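Local coordinates for chromosome-partitioning ATPase Soj (Thermus thermophilus, PDB 1WCV), which hydrolyses ATP and, when ATP is bound, polymerises cooperatively on double-stranded DNA, probably to help partition the bacterial chromosome, at residues 23-28 and 38-43; 30-35 and 78-83; 117-122 and 128-133. All coordinates share one frame; numbering follows the deposited sequence.

Contact 1: residues 23-28 and 38-43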
ATOM      1  N   THR A  23       8.578  11.393   8.419  1.00 14.31           N
ATOM      2  CA  THR A  23       8.346  11.131   7.007  1.00 13.36           C
ATOM      3  C   THR A  23       9.364  11.869   6.145  1.00 13.22           C
ATOM      4  O   THR A  23       9.876  11.308   5.178  1.00 14.15           O
ATOM      5  CB  THR A  23       6.931  11.544   6.576  1.00 12.25           C
ATOM      6  OG1 THR A  23       5.973  10.725   7.254  1.00 15.14           O
ATOM      7  CG2 THR A  23       6.761  11.395   5.084  1.00 13.29           C
ATOM      8  N   ALA A  24       9.657  13.120   6.493  1.00 12.85           N
ATOM      9  CA  ALA A  24      10.625  13.903   5.717  1.00 11.69           C
ATOM     10  C   ALA A  24      11.991  13.224   5.751  1.00 12.24           C
ATOM     11  O   ALA A  24      12.651  13.075   4.725  1.00 14.21           O
ATOM     12  CB  ALA A  24      10.744  15.317   6.285  1.00 15.96           C
ATOM     13  N   ILE A  25      12.400  12.813   6.945  1.00 12.49           N
ATOM     14  CA  ILE A  25      13.691  12.165   7.132  1.00 13.93           C
ATOM     15  C   ILE A  25      13.811  10.845   6.385  1.00 14.94           C
ATOM     16  O   ILE A  25      14.766  10.621   5.637  1.00 15.26           O
ATOM     17  CB  ILE A  25      13.965  11.864   8.629  1.00 14.65           C
ATOM     18  CG1 ILE A  25      14.153  13.168   9.415  1.00 21.32           C
ATOM     19  CG2 ILE A  25      15.175  10.934   8.765  1.00 17.23           C
ATOM     20  CD1 ILE A  25      15.229  14.057   8.882  1.00 30.43           C
ATOM     21  N   ASN A  26      12.835   9.971   6.589  1.00 14.03           N
ATOM     22  CA  ASN A  26      12.902   8.657   5.980  1.00 13.64           C
ATOM     23  C   ASN A  26      12.550   8.569   4.519  1.00 15.40           C
ATOM     24  O   ASN A  26      13.026   7.664   3.834  1.00 13.49           O
ATOM     25  CB  ASN A  26      12.093   7.667   6.812  1.00 13.62           C
ATOM     26  CG  ASN A  26      12.713   7.440   8.178  1.00 14.89           C
ATOM     27  OD1 ASN A  26      13.897   7.106   8.282  1.00 18.43           O
ATOM     28  ND2 ASN A  26      11.928   7.628   9.230  1.00 23.06           N
ATOM     29  N   LEU A  27      11.739   9.504   4.029  1.00 14.85           N
ATOM     30  CA  LEU A  27      11.401   9.517   2.612  1.00 16.14           C
ATOM     31  C   LEU A  27      12.710   9.884   1.909  1.00 15.26           C
ATOM     32  O   LEU A  27      13.069   9.320   0.875  1.00 16.22           O
ATOM     33  CB  LEU A  27      10.358  10.594   2.312  1.00 18.39           C
ATOM     34  CG  LEU A  27       9.216  10.322   1.329  1.00 26.01           C
ATOM     35  CD1 LEU A  27       8.804  11.653   0.723  1.00 24.47           C
ATOM     36  CD2 LEU A  27       9.628   9.344   0.231  1.00 22.50           C
ATOM     37  N   ALA A  28      13.426  10.841   2.491  1.00 17.59           N
ATOM     38  CA  ALA A  28      14.689  11.286   1.929  1.00 16.55           C
ATOM     39  C   ALA A  28      15.700  10.149   1.930  1.00 16.36           C
ATOM     40  O   ALA A  28      16.426   9.956   0.961  1.00 18.29           O
ATOM     41  CB  ALA A  28      15.228  12.466   2.726  1.00 19.39           C
ATOM     42  N   VAL A  38      19.303  13.692  -3.533  1.00 21.71           N
ATOM     43  CA  VAL A  38      18.264  14.332  -2.743  1.00 22.44           C
ATOM     44  C   VAL A  38      18.723  15.373  -1.739  1.00 20.41           C
ATOM     45  O   VAL A  38      19.707  15.185  -1.027  1.00 19.99           O
ATOM     46  CB  VAL A  38      17.459  13.257  -1.982  1.00 19.97           C
ATOM     47  CG1 VAL A  38      16.406  13.903  -1.088  1.00 21.87           C
ATOM     48  CG2 VAL A  38      16.825  12.298  -2.975  1.00 22.76           C
ATOM     49  N   LEU A  39      17.973  16.469  -1.683  1.00 21.12           N
ATOM     50  CA  LEU A  39      18.237  17.541  -0.742  1.00 20.22           C
ATOM     51  C   LEU A  39      17.034  17.656   0.195  1.00 19.43           C
ATOM     52  O   LEU A  39      15.899  17.768  -0.259  1.00 21.20           O
ATOM     53  CB  LEU A  39      18.424  18.874  -1.470  1.00 23.88           C
ATOM     54  CG  LEU A  39      18.532  20.087  -0.545  1.00 23.13           C
ATOM     55  CD1 LEU A  39      19.761  19.958   0.347  1.00 24.74           C
ATOM     56  CD2 LEU A  39      18.607  21.351  -1.378  1.00 26.61           C
ATOM     57  N   LEU A  40      17.286  17.582   1.494  1.00 18.42           N
ATOM     58  CA  LEU A  40      16.226  17.732   2.482  1.00 17.59           C
ATOM     59  C   LEU A  40      16.478  19.081   3.127  1.00 20.70           C
ATOM     60  O   LEU A  40      17.576  19.338   3.624  1.00 19.15           O
ATOM     61  CB  LEU A  40      16.289  16.644   3.553  1.00 18.51           C
ATOM     62  CG  LEU A  40      15.326  16.805   4.736  1.00 18.07           C
ATOM     63  CD1 LEU A  40      13.884  16.770   4.241  1.00 20.28           C
ATOM     64  CD2 LEU A  40      15.565  15.700   5.760  1.00 15.36           C
ATOM     65  N   VAL A  41      15.463  19.939   3.109  1.00 18.72           N
ATOM     66  CA  VAL A  41      15.571  21.263   3.700  1.00 19.00           C
ATOM     67  C   VAL A  41      14.679  21.367   4.925  1.00 21.12           C
ATOM     68  O   VAL A  41      13.463  21.177   4.835  1.00 20.09           O
ATOM     69  CB  VAL A  41      15.148  22.355   2.694  1.00 20.12           C
ATOM     70  CG1 VAL A  41      15.347  23.727   3.310  1.00 21.91           C
ATOM     71  CG2 VAL A  41      15.942  22.222   1.399  1.00 20.05           C
ATOM     72  N   ASP A  42      15.287  21.647   6.071  1.00 20.29           N
ATOM     73  CA  ASP A  42      14.542  21.805   7.311  1.00 20.35           C
ATOM     74  C   ASP A  42      14.092  23.263   7.357  1.00 22.97           C
ATOM     75  O   ASP A  42      14.920  24.166   7.497  1.00 23.08           O
ATOM     76  CB  ASP A  42      15.433  21.502   8.520  1.00 19.96           C
ATOM     77  CG  ASP A  42      14.641  21.387   9.816  1.00 20.94           C
ATOM     78  OD1 ASP A  42      13.452  21.775   9.825  1.00 20.33           O
ATOM     79  OD2 ASP A  42      15.204  20.914  10.829  1.00 22.23           O
ATOM     80  N   LEU A  43      12.790  23.494   7.224  1.00 20.33           N
ATOM     81  CA  LEU A  43      12.267  24.857   7.248  1.00 23.45           C
ATOM     82  C   LEU A  43      11.589  25.198   8.571  1.00 23.64           C
ATOM     83  O   LEU A  43      10.968  26.254   8.703  1.00 23.98           O
ATOM     84  CB  LEU A  43      11.275  25.065   6.098  1.00 21.60           C
ATOM     85  CG  LEU A  43      11.841  25.033   4.679  1.00 23.04           C
ATOM     86  CD1 LEU A  43      10.711  25.148   3.665  1.00 20.81           C
ATOM     87  CD2 LEU A  43      12.825  26.183   4.504  1.00 25.19           C
TER
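The carbonyl oxygen of Ala24 takes a helical hydrogen bond from Ala28 N at 3.3 Å, while the two methyls of Leu40 lie against it, Leu40 CD1 being 3.9 Å from Ala24 O. This is the helix-on-sheet half of a beta-alpha-beta crossover in a P-loop NTPase: helix 18-33 leaves the nucleotide-binding loop, and the chain returns as strand 38-42. The helical and strand segments run nearly antiparallel, at 169°, their axes 9.2 Å apart at closest approach. Space for this is made by two alanines one helical turn apart, with Leu40 projecting from the strand. The CB of Leu40 points toward the helix, and with CG anti to the backbone N (chi1 173°) its two methyls end against Ala24 and Ile25; CD1 rests 4.0 Å from Ala24 CB, and CD2 meets Ile25 CD1 at 3.5 Å. Ile25 starts out away from the strand, yet its longer branch, CG1 beside the backbone N, folds back (chi2 -56°) so that CD1 reaches Leu40, the two side chains crossing at about a right angle. With an alanine in place of Leu40, both methyls would be gone, and Ile25 CD1 and Ala24 CB would probably face a gap between helix and sheet. Flanking strands extend the same apolar layer, through Leu116 and Phe80 against Leu40. Nearer the helix C-terminus, Ala28 CB meets Val38 CG1, 4.2 Å away.

Contact 2: residues 30-35 and 78-83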
ATOM      1  N   TYR A  30      15.198   6.890   1.831  1.00 16.04           N
ATOM      2  CA  TYR A  30      14.916   5.870   0.839  1.00 14.87           C
ATOM      3  C   TYR A  30      14.916   6.355  -0.596  1.00 14.85           C
ATOM      4  O   TYR A  30      15.196   5.580  -1.504  1.00 16.36           O
ATOM      5  CB  TYR A  30      13.619   5.146   1.190  1.00 12.53           C
ATOM      6  CG  TYR A  30      13.830   4.215   2.362  1.00 13.03           C
ATOM      7  CD1 TYR A  30      14.529   3.018   2.204  1.00 13.10           C
ATOM      8  CD2 TYR A  30      13.403   4.562   3.637  1.00 12.92           C
ATOM      9  CE1 TYR A  30      14.803   2.194   3.292  1.00 13.05           C
ATOM     10  CE2 TYR A  30      13.671   3.747   4.736  1.00 17.15           C
ATOM     11  CZ  TYR A  30      14.375   2.563   4.554  1.00 15.88           C
ATOM     12  OH  TYR A  30      14.651   1.767   5.637  1.00 14.46           O
ATOM     13  N   LEU A  31      14.610   7.630  -0.821  1.00 14.79           N
ATOM     14  CA  LEU A  31      14.652   8.137  -2.186  1.00 14.34           C
ATOM     15  C   LEU A  31      16.136   8.153  -2.584  1.00 17.45           C
ATOM     16  O   LEU A  31      16.488   7.932  -3.741  1.00 19.81           O
ATOM     17  CB  LEU A  31      14.044   9.543  -2.257  1.00 15.48           C
ATOM     18  CG  LEU A  31      12.511   9.624  -2.167  1.00 16.40           C
ATOM     19  CD1 LEU A  31      12.084  11.086  -2.098  1.00 18.41           C
ATOM     20  CD2 LEU A  31      11.869   8.939  -3.369  1.00 17.32           C
ATOM     21  N   ALA A  32      17.005   8.403  -1.608  1.00 19.21           N
ATOM     22  CA  ALA A  32      18.446   8.418  -1.870  1.00 22.99           C
ATOM     23  C   ALA A  32      18.894   7.012  -2.262  1.00 25.06           C
ATOM     24  O   ALA A  32      19.668   6.833  -3.201  1.00 26.89           O
ATOM     25  CB  ALA A  32      19.200   8.860  -0.638  1.00 23.22           C
ATOM     26  N   ARG A  33      18.404   6.017  -1.533  1.00 25.86           N
ATOM     27  CA  ARG A  33      18.762   4.632  -1.808  1.00 26.41           C
ATOM     28  C   ARG A  33      18.207   4.140  -3.140  1.00 28.39           C
ATOM     29  O   ARG A  33      18.607   3.088  -3.633  1.00 27.71           O
ATOM     30  CB  ARG A  33      18.304   3.734  -0.654  1.00 25.64           C
ATOM     31  CG  ARG A  33      19.155   3.911   0.611  1.00 21.65           C
ATOM     32  CD  ARG A  33      18.584   3.155   1.803  1.00 27.24           C
ATOM     33  NE  ARG A  33      19.505   3.127   2.943  1.00 23.24           N
ATOM     34  CZ  ARG A  33      19.822   4.179   3.694  1.00 26.39           C
ATOM     35  NH1 ARG A  33      19.292   5.374   3.445  1.00 25.47           N
ATOM     36  NH2 ARG A  33      20.678   4.034   4.700  1.00 25.96           N
ATOM     37  N   LEU A  34      17.291   4.904  -3.726  1.00 28.37           N
ATOM     38  CA  LEU A  34      16.728   4.548  -5.022  1.00 30.67           C
ATOM     39  C   LEU A  34      17.627   5.117  -6.113  1.00 31.50           C
ATOM     40  O   LEU A  34      17.340   4.985  -7.301  1.00 34.46           O
ATOM     41  CB  LEU A  34      15.312   5.106  -5.181  1.00 30.35           C
ATOM     42  CG  LEU A  34      14.197   4.347  -4.462  1.00 33.74           C
ATOM     43  CD1 LEU A  34      12.856   5.020  -4.737  1.00 35.15           C
ATOM     44  CD2 LEU A  34      14.174   2.904  -4.947  1.00 34.87           C
ATOM     45  N   GLY A  35      18.714   5.760  -5.697  1.00 31.83           N
ATOM     46  CA  GLY A  35      19.647   6.335  -6.649  1.00 32.79           C
ATOM     47  C   GLY A  35      19.335   7.761  -7.058  1.00 35.02           C
ATOM     48  O   GLY A  35      19.715   8.197  -8.147  1.00 35.38           O
ATOM     49  N   ASP A  78      23.434  10.179   5.648  1.00 28.27           N
ATOM     50  CA  ASP A  78      22.800   8.946   5.189  1.00 27.17           C
ATOM     51  C   ASP A  78      22.514   8.884   3.691  1.00 26.76           C
ATOM     52  O   ASP A  78      21.421   8.488   3.278  1.00 26.24           O
ATOM     53  CB  ASP A  78      21.497   8.700   5.955  1.00 28.92           C
ATOM     54  CG  ASP A  78      20.943   7.301   5.723  1.00 30.31           C
ATOM     55  OD1 ASP A  78      19.716   7.106   5.851  1.00 28.32           O
ATOM     56  OD2 ASP A  78      21.744   6.391   5.418  1.00 29.99           O
ATOM     57  N   GLY A  79      23.485   9.277   2.879  1.00 24.31           N
ATOM     58  CA  GLY A  79      23.295   9.213   1.442  1.00 24.96           C
ATOM     59  C   GLY A  79      22.654  10.408   0.760  1.00 22.17           C
ATOM     60  O   GLY A  79      22.533  10.419  -0.461  1.00 22.06           O
ATOM     61  N   PHE A  80      22.217  11.404   1.527  1.00 23.52           N
ATOM     62  CA  PHE A  80      21.631  12.594   0.915  1.00 22.32           C
ATOM     63  C   PHE A  80      22.199  13.867   1.527  1.00 25.37           C
ATOM     64  O   PHE A  80      23.098  13.811   2.363  1.00 24.63           O
ATOM     65  CB  PHE A  80      20.096  12.593   1.027  1.00 21.66           C
ATOM     66  CG  PHE A  80      19.573  12.469   2.434  1.00 20.49           C
ATOM     67  CD1 PHE A  80      19.452  11.223   3.040  1.00 20.41           C
ATOM     68  CD2 PHE A  80      19.174  13.601   3.144  1.00 18.12           C
ATOM     69  CE1 PHE A  80      18.940  11.101   4.329  1.00 18.25           C
ATOM     70  CE2 PHE A  80      18.661  13.492   4.436  1.00 19.04           C
ATOM     71  CZ  PHE A  80      18.541  12.242   5.032  1.00 20.87           C
ATOM     72  N   HIS A  81      21.689  15.016   1.099  1.00 25.07           N
ATOM     73  CA  HIS A  81      22.167  16.289   1.625  1.00 28.01           C
ATOM     74  C   HIS A  81      21.088  17.023   2.411  1.00 26.79           C
ATOM     75  O   HIS A  81      19.935  17.075   1.993  1.00 26.59           O
ATOM     76  CB  HIS A  81      22.664  17.184   0.486  1.00 32.73           C
ATOM     77  CG  HIS A  81      23.921  16.694  -0.168  1.00 39.46           C
ATOM     78  ND1 HIS A  81      24.479  17.318  -1.263  1.00 41.73           N
ATOM     79  CD2 HIS A  81      24.731  15.649   0.123  1.00 42.99           C
ATOM     80  CE1 HIS A  81      25.579  16.676  -1.618  1.00 45.22           C
ATOM     81  NE2 HIS A  81      25.754  15.660  -0.793  1.00 43.19           N
ATOM     82  N   LEU A  82      21.479  17.583   3.550  1.00 24.47           N
ATOM     83  CA  LEU A  82      20.570  18.335   4.411  1.00 24.95           C
ATOM     84  C   LEU A  82      20.960  19.806   4.521  1.00 28.09           C
ATOM     85  O   LEU A  82      22.119  20.133   4.766  1.00 28.56           O
ATOM     86  CB  LEU A  82      20.558  17.746   5.823  1.00 22.40           C
ATOM     87  CG  LEU A  82      19.904  18.637   6.889  1.00 21.76           C
ATOM     88  CD1 LEU A  82      18.375  18.503   6.824  1.00 20.43           C
ATOM     89  CD2 LEU A  82      20.411  18.253   8.265  1.00 21.21           C
ATOM     90  N   LEU A  83      19.985  20.688   4.320  1.00 26.71           N
ATOM     91  CA  LEU A  83      20.204  22.122   4.472  1.00 28.26           C
ATOM     92  C   LEU A  83      19.535  22.335   5.827  1.00 28.31           C
ATOM     93  O   LEU A  83      18.323  22.505   5.914  1.00 27.89           O
ATOM     94  CB  LEU A  83      19.475  22.904   3.381  1.00 31.69           C
ATOM     95  CG  LEU A  83      20.078  24.266   3.026  1.00 37.72           C
ATOM     96  CD1 LEU A  83      19.081  25.054   2.199  1.00 36.80           C
ATOM     97  CD2 LEU A  83      20.435  25.035   4.289  1.00 41.43           C
TER
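Ala32, in the last turn of helix 18-33, faces the turn that leads into strand 80-83 and shows how a small residue lets a helix end settle on a hairpin. Its CB rests 3.7 Å from the carbonyl oxygen of Gly79 and 4.2 Å from Phe80 CB, so the backbone of the turn and the root of the aromatic side chain share one methyl. Next comes Arg33, which spans the gap by length: extended from CG to NE (chi2 172°), it brings its guanidinium end-on to the carboxylate of Asp78. Two nitrogens grip two oxygens, NH2 of Arg33 reaching Asp78 OD2 at 2.7 Å and NH1 of Arg33 reaching Asp78 OD1 at 3.0 Å. The fork is twisted, however, its planes 57° apart. OD2 is met through its syn lone pair, whereas NH1 approaches OD1 from 43° out of the carboxylate plane. OD1 is also bonded to Thr221 OG1, and NH1 to the carbonyl oxygen of Ala29, so both ends of the pair are anchored a second time. At Gly35 the helix closes in a Schellman motif, Gly35 N returning to Ala32 O at 2.9 Å with positive phi. Around this, helix 222-225 flanks the salt bridge through Ala223 and Gln224, and Tyr30 packs on helix 230-246. Phe80 continues inward to Val38 of the adjoining strand 38-42, while Asp78 and Gly79 link strand 80-83 to its antiparallel neighbour, strand 75-77.

Contact 3: residues 117-122 and 128-133; sequences LDAPPS and LNALAA
Where strand 114-118 ends, the chain passes over helix 125-133 with Ala119 and Ala130 as the nearest residues, their CA atoms 6.3 Å apart. Such closeness depends on small side chains: the two methyls face each other directly, Ala119 CB to Ala130 CB at 3.9 Å, with nothing longer to hold the backbones apart. Leu117, two residues earlier and on the same side of the chain, works by reach instead. Its CG sits beside the backbone N, anti to the carbonyl carbon (chi1 -49°), and CD1 then lies 3.7 Å from the carbonyl oxygen of Ala130 and 4.3 Å from Ala130 CB. Ala133 N gives a bond to Ala130 O at 3.2 Å and a weak one to Asn129 O, so the leucine methyl lies against a carbonyl oxygen already hydrogen-bonded within the helix. Leu43, following the neighbouring strand, also packs on Ala130, and Leu131, on another side of the helix, packs on helix 146-164. The loop is tied back as well, Pro120 O bonding to Thr127 OG1. On the far side of the strand Asp118 points away from this helix, making a salt bridge with Lys20 NZ and a hydrogen bond with Thr21 OG1, both nucleotide-binding residues; Lys20 NZ also bonds Ala119 O. A hydrophobic strand ending in an aspartate beside the P-loop is the Walker B arrangement of P-loop ATPases such as the ParA family.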
ATOM      1  N   LEU A 117      11.025  19.535   1.354  1.00 15.49           N
ATOM      2  CA  LEU A 117      10.967  20.678   2.263  1.00 16.28           C
ATOM      3  C   LEU A 117      10.123  20.344   3.480  1.00 16.90           C
ATOM      4  O   LEU A 117       8.908  20.221   3.363  1.00 18.23           O
ATOM      5  CB  LEU A 117      10.347  21.876   1.547  1.00 15.93           C
ATOM      6  CG  LEU A 117      10.901  22.244   0.173  1.00 18.62           C
ATOM      7  CD1 LEU A 117       9.976  23.258  -0.487  1.00 23.35           C
ATOM      8  CD2 LEU A 117      12.317  22.795   0.319  1.00 22.19           C
ATOM      9  N   ASP A 118      10.757  20.196   4.639  1.00 18.86           N
ATOM     10  CA  ASP A 118      10.025  19.888   5.864  1.00 17.80           C
ATOM     11  C   ASP A 118       9.492  21.192   6.443  1.00 17.64           C
ATOM     12  O   ASP A 118      10.198  21.899   7.155  1.00 17.10           O
ATOM     13  CB  ASP A 118      10.934  19.183   6.873  1.00 17.54           C
ATOM     14  CG  ASP A 118      10.163  18.624   8.053  1.00 20.59           C
ATOM     15  OD1 ASP A 118       8.950  18.349   7.893  1.00 23.09           O
ATOM     16  OD2 ASP A 118      10.761  18.443   9.136  1.00 24.34           O
ATOM     17  N   ALA A 119       8.231  21.488   6.137  1.00 18.07           N
ATOM     18  CA  ALA A 119       7.576  22.721   6.571  1.00 18.79           C
ATOM     19  C   ALA A 119       7.016  22.706   7.983  1.00 19.99           C
ATOM     20  O   ALA A 119       6.539  21.683   8.474  1.00 20.24           O
ATOM     21  CB  ALA A 119       6.461  23.066   5.598  1.00 19.11           C
ATOM     22  N   PRO A 120       7.068  23.858   8.664  1.00 19.02           N
ATOM     23  CA  PRO A 120       6.538  23.926  10.027  1.00 19.84           C
ATOM     24  C   PRO A 120       5.012  23.916   9.951  1.00 20.84           C
ATOM     25  O   PRO A 120       4.435  24.182   8.896  1.00 22.83           O
ATOM     26  CB  PRO A 120       7.090  25.248  10.547  1.00 21.32           C
ATOM     27  CG  PRO A 120       7.167  26.087   9.323  1.00 20.08           C
ATOM     28  CD  PRO A 120       7.693  25.133   8.268  1.00 19.97           C
ATOM     29  N   PRO A 121       4.340  23.601  11.063  1.00 25.82           N
ATOM     30  CA  PRO A 121       2.875  23.576  11.060  1.00 29.15           C
ATOM     31  C   PRO A 121       2.274  24.967  11.216  1.00 30.69           C
ATOM     32  O   PRO A 121       2.997  25.962  11.273  1.00 29.56           O
ATOM     33  CB  PRO A 121       2.556  22.685  12.250  1.00 31.56           C
ATOM     34  CG  PRO A 121       3.638  23.059  13.219  1.00 30.42           C
ATOM     35  CD  PRO A 121       4.873  23.074  12.333  1.00 28.33           C
ATOM     36  N   SER A 122       0.946  25.020  11.265  1.00 34.66           N
ATOM     37  CA  SER A 122       0.201  26.267  11.457  1.00 35.38           C
ATOM     38  C   SER A 122       0.376  27.342  10.388  1.00 35.39           C
ATOM     39  O   SER A 122       0.170  28.528  10.654  1.00 35.07           O
ATOM     40  CB  SER A 122       0.550  26.855  12.825  1.00 39.61           C
ATOM     41  OG  SER A 122       0.389  25.881  13.842  1.00 44.41           O
ATOM     42  N   LEU A 128       4.299  28.801   4.218  1.00 17.68           N
ATOM     43  CA  LEU A 128       3.845  29.402   2.977  1.00 19.59           C
ATOM     44  C   LEU A 128       4.971  29.437   1.949  1.00 20.29           C
ATOM     45  O   LEU A 128       4.748  29.185   0.769  1.00 19.56           O
ATOM     46  CB  LEU A 128       3.311  30.814   3.240  1.00 22.18           C
ATOM     47  CG  LEU A 128       2.618  31.532   2.079  1.00 23.49           C
ATOM     48  CD1 LEU A 128       3.634  31.933   1.039  1.00 28.67           C
ATOM     49  CD2 LEU A 128       1.560  30.628   1.467  1.00 24.36           C
ATOM     50  N   ASN A 129       6.181  29.753   2.388  1.00 20.14           N
ATOM     51  CA  ASN A 129       7.311  29.788   1.459  1.00 19.21           C
ATOM     52  C   ASN A 129       7.586  28.399   0.881  1.00 21.11           C
ATOM     53  O   ASN A 129       8.037  28.266  -0.257  1.00 19.15           O
ATOM     54  CB  ASN A 129       8.565  30.321   2.160  1.00 22.33           C
ATOM     55  CG  ASN A 129       8.755  31.809   1.950  1.00 28.34           C
ATOM     56  OD1 ASN A 129       9.261  32.243   0.911  1.00 28.75           O
ATOM     57  ND2 ASN A 129       8.330  32.601   2.927  1.00 30.68           N
ATOM     58  N   ALA A 130       7.307  27.366   1.665  1.00 18.08           N
ATOM     59  CA  ALA A 130       7.516  25.998   1.204  1.00 18.75           C
ATOM     60  C   ALA A 130       6.495  25.679   0.118  1.00 19.27           C
ATOM     61  O   ALA A 130       6.830  25.130  -0.935  1.00 19.76           O
ATOM     62  CB  ALA A 130       7.365  25.024   2.372  1.00 16.08           C
ATOM     63  N   LEU A 131       5.245  26.049   0.375  1.00 18.79           N
ATOM     64  CA  LEU A 131       4.169  25.794  -0.565  1.00 17.42           C
ATOM     65  C   LEU A 131       4.308  26.589  -1.854  1.00 17.41           C
ATOM     66  O   LEU A 131       3.888  26.138  -2.918  1.00 19.48           O
ATOM     67  CB  LEU A 131       2.824  26.100   0.090  1.00 16.33           C
ATOM     68  CG  LEU A 131       2.473  25.194   1.269  1.00 18.48           C
ATOM     69  CD1 LEU A 131       1.084  25.519   1.795  1.00 18.32           C
ATOM     70  CD2 LEU A 131       2.548  23.749   0.815  1.00 15.35           C
ATOM     71  N   ALA A 132       4.900  27.774  -1.756  1.00 19.88           N
ATOM     72  CA  ALA A 132       5.076  28.623  -2.929  1.00 19.86           C
ATOM     73  C   ALA A 132       6.235  28.160  -3.798  1.00 22.19           C
ATOM     74  O   ALA A 132       6.313  28.515  -4.972  1.00 22.65           O
ATOM     75  CB  ALA A 132       5.292  30.073  -2.499  1.00 21.13           C
ATOM     76  N   ALA A 133       7.120  27.347  -3.231  1.00 21.01           N
ATOM     77  CA  ALA A 133       8.284  26.859  -3.968  1.00 21.54           C
ATOM     78  C   ALA A 133       8.161  25.418  -4.466  1.00 23.01           C
ATOM     79  O   ALA A 133       8.853  25.010  -5.403  1.00 23.56           O
ATOM     80  CB  ALA A 133       9.520  26.991  -3.098  1.00 20.13           C
TER

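Taken together, the three contacts illustrate how one sheet is packed differently at its centre and at its margin. Contacts 1 and 3 are buried and apolar, resting on alanines packed against larger aliphatic side chains, whereas contact 2 lies at the surface and adds a salt bridge to a modest apolar patch. Contacts 1 and 2 share helix 18-33, and their strands are neighbours: Leu40 N lies 2.7 Å from His81 O, a probable hydrogen bond. Contact 3 joins the other edge of strand 38-42, where Asp118 N is 2.9 Å from Val41 O, but packs its helix on the opposite face of the sheet. Contacts 2 and 3, with centres about 20 Å apart, do not touch.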